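Local coordinates for protein carbamate kinase (PDB 4AXS) that probably catalyses, as a carbamate kinase, the reversible transfer of a phosphoryl group between carbamoyl phosphate and ADP, which forms ATP in one direction, at residues G37-P40 and S41-K44; I312-L315 and S316-E319. All coordinates share one frame; numbering follows the deposited sequence.

Contact 1 of 2, residues G37-P40 and S41-K44; sequences GDNP and SQQK
Gly-37 and Gln-42 meet where the loop after strand 27-31 turns into helix 40-46, an N-capped helix start in this amino acid kinase fold. The CA of Gly-37 lies 3.4 Å from Gln-42 OE1, so the extended glutamine chain runs back alongside the backbone that precedes the helix; Gly-37 itself has backbone angles suited to glycine. At Asp-38 the touch is lighter: its CB stands 3.9 Å from Gln-42 NE2.

Asn-39 is the N-cap. With CG lodged between its backbone N and carbonyl carbon (chi1 56°), its amide oxygen reaches over the first turn, and Gln-42 N donates to Asn-39 OD1 at 2.6 Å, nearly straight and close to the line of the amide carbonyl. The cap thus satisfies a backbone N-H of the first turn, which has no helical carbonyl before it. The same oxygen is modelled only 2.9 Å from Gln-42 CG, a crowding whose exact extent is doubtful. The two side chains cross at about a right angle, their amide planes 75° apart, with Asn-39 ND2 and Gln-42 NE2 3.6 Å from each other. Asn-39 also opens the regular helical bonding, its O accepting from Gln-43 N at 2.9 Å.

Pro-40, the first helical residue, has no N-H to satisfy. Its ring packs on Tyr-106 of helix 96-121 and on Leu-93 of the second subunit, while Ala-92 of that subunit touches Asn-39. Gln-43, which extends away from the loop, also packs against Tyr-106, and its OE1 is hydrogen-bonded to His-110 ND1. The last bond of the contact is almost perfectly straight: Lys-44 N donates a hydrogen bond to Pro-40 O at 2.8 Å, with an N-H...O angle of 176°.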
ATOM      1  N   GLY A  37     -12.461  12.871   3.870  1.00 38.61           N
ATOM      2  CA  GLY A  37     -12.349  14.252   3.438  1.00 39.22           C
ATOM      3  C   GLY A  37     -12.015  14.531   1.983  1.00 47.38           C
ATOM      4  O   GLY A  37     -12.301  13.735   1.091  1.00 48.62           O
ATOM      5  N   ASP A  38     -11.406  15.691   1.752  1.00 49.74           N
ATOM      6  CA  ASP A  38     -11.234  16.249   0.411  1.00 51.14           C
ATOM      7  C   ASP A  38      -9.762  16.429   0.027  1.00 51.48           C
ATOM      8  O   ASP A  38      -9.404  16.427  -1.155  1.00 46.22           O
ATOM      9  CB  ASP A  38     -11.911  17.620   0.352  1.00 52.90           C
ATOM     10  CG  ASP A  38     -13.206  17.605  -0.422  1.00 66.00           C
ATOM     11  OD1 ASP A  38     -14.134  16.847  -0.040  1.00 68.87           O
ATOM     12  OD2 ASP A  38     -13.300  18.372  -1.408  1.00 68.24           O
ATOM     13  N   ASN A  39      -8.913  16.614   1.029  1.00 45.72           N
ATOM     14  CA  ASN A  39      -7.518  16.885   0.776  1.00 45.22           C
ATOM     15  C   ASN A  39      -6.680  16.178   1.810  1.00 46.71           C
ATOM     16  O   ASN A  39      -7.184  15.827   2.879  1.00 44.26           O
ATOM     17  CB  ASN A  39      -7.245  18.399   0.781  1.00 46.09           C
ATOM     18  CG  ASN A  39      -7.693  19.081   2.075  1.00 54.56           C
ATOM     19  OD1 ASN A  39      -7.568  18.528   3.171  1.00 53.32           O
ATOM     20  ND2 ASN A  39      -8.216  20.290   1.946  1.00 57.19           N
ATOM     21  N   PRO A  40      -5.391  15.965   1.497  1.00 45.21           N
ATOM     22  CA  PRO A  40      -4.509  15.315   2.466  1.00 45.10           C
ATOM     23  C   PRO A  40      -4.579  16.084   3.774  1.00 48.77           C
ATOM     24  O   PRO A  40      -4.734  15.501   4.857  1.00 45.63           O
ATOM     25  CB  PRO A  40      -3.117  15.471   1.840  1.00 48.34           C
ATOM     26  CG  PRO A  40      -3.363  15.722   0.386  1.00 51.32           C
ATOM     27  CD  PRO A  40      -4.672  16.445   0.305  1.00 46.11           C
ATOM     28  N   SER A  41      -4.490  17.406   3.653  1.00 47.39           N
ATOM     29  CA  SER A  41      -4.452  18.279   4.813  1.00 45.10           C
ATOM     30  C   SER A  41      -5.428  17.789   5.853  1.00 49.29           C
ATOM     31  O   SER A  41      -5.027  17.491   6.979  1.00 51.66           O
ATOM     32  CB  SER A  41      -4.775  19.727   4.426  1.00 56.76           C
ATOM     33  OG  SER A  41      -3.764  20.311   3.607  1.00 53.27           O
ATOM     34  N   GLN A  42      -6.705  17.684   5.465  1.00 47.35           N
ATOM     35  CA  GLN A  42      -7.778  17.345   6.402  1.00 44.76           C
ATOM     36  C   GLN A  42      -7.950  15.837   6.616  1.00 48.24           C
ATOM     37  O   GLN A  42      -8.397  15.405   7.687  1.00 43.65           O
ATOM     38  CB  GLN A  42      -9.106  17.991   5.988  1.00 47.59           C
ATOM     39  CG  GLN A  42      -9.748  17.406   4.737  1.00 50.72           C
ATOM     40  CD  GLN A  42     -11.115  18.027   4.423  1.00 56.43           C
ATOM     41  OE1 GLN A  42     -12.156  17.427   4.690  1.00 53.74           O
ATOM     42  NE2 GLN A  42     -11.110  19.231   3.852  1.00 58.35           N
ATOM     43  N   GLN A  43      -7.593  15.044   5.604  1.00 46.33           N
ATOM     44  CA  GLN A  43      -7.606  13.592   5.737  1.00 45.07           C
ATOM     45  C   GLN A  43      -6.718  13.200   6.918  1.00 49.50           C
ATOM     46  O   GLN A  43      -7.087  12.341   7.730  1.00 49.52           O
ATOM     47  CB  GLN A  43      -7.141  12.899   4.436  1.00 47.94           C
ATOM     48  CG  GLN A  43      -7.317  11.363   4.443  1.00 41.01           C
ATOM     49  CD  GLN A  43      -6.912  10.681   3.132  1.00 43.13           C
ATOM     50  OE1 GLN A  43      -5.720  10.554   2.815  1.00 45.39           O
ATOM     51  NE2 GLN A  43      -7.902  10.202   2.388  1.00 37.91           N
ATOM     52  N   LYS A  44      -5.551  13.840   7.015  1.00 44.38           N
ATOM     53  CA  LYS A  44      -4.687  13.645   8.174  1.00 45.12           C
ATOM     54  C   LYS A  44      -5.415  14.004   9.475  1.00 43.56           C
ATOM     55  O   LYS A  44      -5.298  13.307  10.482  1.00 42.67           O
ATOM     56  CB  LYS A  44      -3.392  14.445   8.030  1.00 44.80           C
ATOM     57  CG  LYS A  44      -2.160  13.721   8.563  1.00 44.36           C
ATOM     58  CD  LYS A  44      -0.885  14.536   8.296  1.00 46.75           C
ATOM     59  CE  LYS A  44      -1.009  15.311   6.977  1.00 51.13           C
ATOM     60  NZ  LYS A  44       0.289  15.861   6.471  1.00 48.23           N
TER

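Contact 2 of 2, residues I312-L315 and S316-E319; sequences IADL and SKVE
Leu-315 and Val-318 are the ends of a type I beta turn, their CA atoms 5.4 Å apart, which swings the chain from strand 309-313 into the short helix 318-321. Asp-314 comes before the turn with an extended backbone, and Lys-317 is the residue just ahead of the helix, at its N-cap position.

Across the turn Val-318 packs its branched side chain against two backbone carbonyl oxygens. Its CG1 sits 3.1 Å from Leu-315 O, placed there by a first torsion (chi1 51°) that tucks this methyl between the backbone N and the carbonyl carbon, and its CB is 3.4 Å from Asp-314 O. On the solvent side a salt bridge spans the bend: Asp-314 OD2 pairs with Lys-317 NZ at 3.2 Å, a hydrogen bond that is only weak. The lysine runs extended from its backbone and bends only at its last torsion, meeting the aspartate at a slant. Ser-316 flanks the pair, its OG 4.0 Å from Asp-314 OD2.

The aliphatic side chains of the turn meet the body of the chain, with Val-318 buried. Leu-315 packs on Ile-49 and Pro-50 of helix 48-59, Val-318 touches Lys-53 of the same helix, and both reach Leu-251 of strand 247-251. Glu-319 extends the link to helix 48-59 through a salt bridge from its OE2 to Lys-53 NZ.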
ATOM      1  N   ILE A 312     -24.895  -0.614  11.912  1.00 45.05           N
ATOM      2  CA  ILE A 312     -24.820   0.551  11.047  1.00 44.89           C
ATOM      3  C   ILE A 312     -25.038   1.821  11.855  1.00 45.59           C
ATOM      4  O   ILE A 312     -26.161   2.280  11.998  1.00 52.33           O
ATOM      5  CB  ILE A 312     -25.861   0.494   9.917  1.00 42.98           C
ATOM      6  CG1 ILE A 312     -25.619  -0.719   9.020  1.00 45.17           C
ATOM      7  CG2 ILE A 312     -25.815   1.753   9.085  1.00 42.02           C
ATOM      8  CD1 ILE A 312     -26.379  -0.644   7.708  1.00 39.85           C
ATOM      9  N   ALA A 313     -23.958   2.390  12.379  1.00 52.44           N
ATOM     10  CA  ALA A 313     -24.050   3.596  13.196  1.00 44.67           C
ATOM     11  C   ALA A 313     -23.069   4.682  12.747  1.00 47.91           C
ATOM     12  O   ALA A 313     -22.218   4.450  11.883  1.00 48.69           O
ATOM     13  CB  ALA A 313     -23.839   3.255  14.663  1.00 43.48           C
ATOM     14  N   ASP A 314     -23.195   5.864  13.351  1.00 49.13           N
ATOM     15  CA  ASP A 314     -22.349   7.011  13.025  1.00 51.02           C
ATOM     16  C   ASP A 314     -21.049   6.982  13.819  1.00 54.97           C
ATOM     17  O   ASP A 314     -20.924   6.253  14.802  1.00 55.93           O
ATOM     18  CB  ASP A 314     -23.136   8.320  13.147  1.00 53.13           C
ATOM     19  CG  ASP A 314     -22.268   9.561  12.903  1.00 60.21           C
ATOM     20  OD1 ASP A 314     -21.294   9.488  12.119  1.00 58.66           O
ATOM     21  OD2 ASP A 314     -22.566  10.627  13.491  1.00 64.54           O
ATOM     22  N   LEU A 315     -20.080   7.771  13.362  1.00 57.83           N
ATOM     23  CA  LEU A 315     -18.790   7.916  14.031  1.00 58.42           C
ATOM     24  C   LEU A 315     -18.736   8.440  15.465  1.00 58.21           C
ATOM     25  O   LEU A 315     -18.006   7.908  16.306  1.00 59.83           O
ATOM     26  CB  LEU A 315     -17.975   8.987  13.309  1.00 58.78           C
ATOM     27  CG  LEU A 315     -17.122   8.524  12.124  1.00 59.81           C
ATOM     28  CD1 LEU A 315     -15.773   7.989  12.600  1.00 53.83           C
ATOM     29  CD2 LEU A 315     -17.881   7.490  11.287  1.00 59.45           C
ATOM     30  N   SER A 316     -19.502   9.496  15.724  1.00 52.81           N
ATOM     31  CA  SER A 316     -19.564  10.117  17.047  1.00 59.62           C
ATOM     32  C   SER A 316     -20.121   9.093  18.049  1.00 60.53           C
ATOM     33  O   SER A 316     -19.674   9.015  19.200  1.00 56.69           O
ATOM     34  CB  SER A 316     -20.510  11.324  16.988  1.00 57.90           C
ATOM     35  OG  SER A 316     -20.066  12.313  16.072  1.00 55.37           O
ATOM     36  N   LYS A 317     -21.095   8.306  17.607  1.00 54.19           N
ATOM     37  CA  LYS A 317     -21.884   7.516  18.541  1.00 62.67           C
ATOM     38  C   LYS A 317     -21.686   6.013  18.394  1.00 64.42           C
ATOM     39  O   LYS A 317     -22.636   5.237  18.547  1.00 62.74           O
ATOM     40  CB  LYS A 317     -23.362   7.885  18.389  1.00 61.35           C
ATOM     41  CG  LYS A 317     -23.587   9.399  18.381  1.00 63.43           C
ATOM     42  CD  LYS A 317     -24.983   9.778  17.928  1.00 62.75           C
ATOM     43  CE  LYS A 317     -25.021  11.173  17.317  1.00 64.27           C
ATOM     44  NZ  LYS A 317     -24.673  11.162  15.866  1.00 67.98           N
ATOM     45  N   VAL A 318     -20.449   5.603  18.129  1.00 57.54           N
ATOM     46  CA  VAL A 318     -20.182   4.217  17.776  1.00 57.62           C
ATOM     47  C   VAL A 318     -19.852   3.321  18.967  1.00 63.16           C
ATOM     48  O   VAL A 318     -20.056   2.111  18.907  1.00 65.90           O
ATOM     49  CB  VAL A 318     -19.082   4.104  16.712  1.00 67.04           C
ATOM     50  CG1 VAL A 318     -17.850   4.910  17.118  1.00 65.09           C
ATOM     51  CG2 VAL A 318     -18.726   2.640  16.471  1.00 66.94           C
ATOM     52  N   GLU A 319     -19.338   3.899  20.046  1.00 65.02           N
ATOM     53  CA  GLU A 319     -19.160   3.121  21.270  1.00 66.64           C
ATOM     54  C   GLU A 319     -20.527   2.876  21.923  1.00 68.68           C
ATOM     55  O   GLU A 319     -20.800   1.784  22.433  1.00 67.13           O
ATOM     56  CB  GLU A 319     -18.184   3.799  22.244  1.00 66.68           C
ATOM     57  CG  GLU A 319     -18.274   5.317  22.299  1.00 63.67           C
ATOM     58  CD  GLU A 319     -17.275   5.986  21.380  1.00 65.95           C
ATOM     59  OE1 GLU A 319     -16.058   5.866  21.648  1.00 72.60           O
ATOM     60  OE2 GLU A 319     -17.697   6.628  20.391  1.00 64.16           O
TER

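From the N terminus, strand 27-31 runs into the loop that contact 1 closes at the start of helix 40-46; helix 48-59 follows directly. Contact 2 comes near the other end of the chain, at the exit of strand 309-313. The two are in series, neither nesting nor crossing, with centres 21 Å apart and nearest atoms about 10 Å apart. Both sit beyond strands of one mixed sheet, where strand 247-251 separates 27-31 from 309-313. Contact 1 joins this sheet's first loop to helix 96-121 and the second subunit, whereas contact 2 stays within its own chain, tying the sheet to helix 48-59.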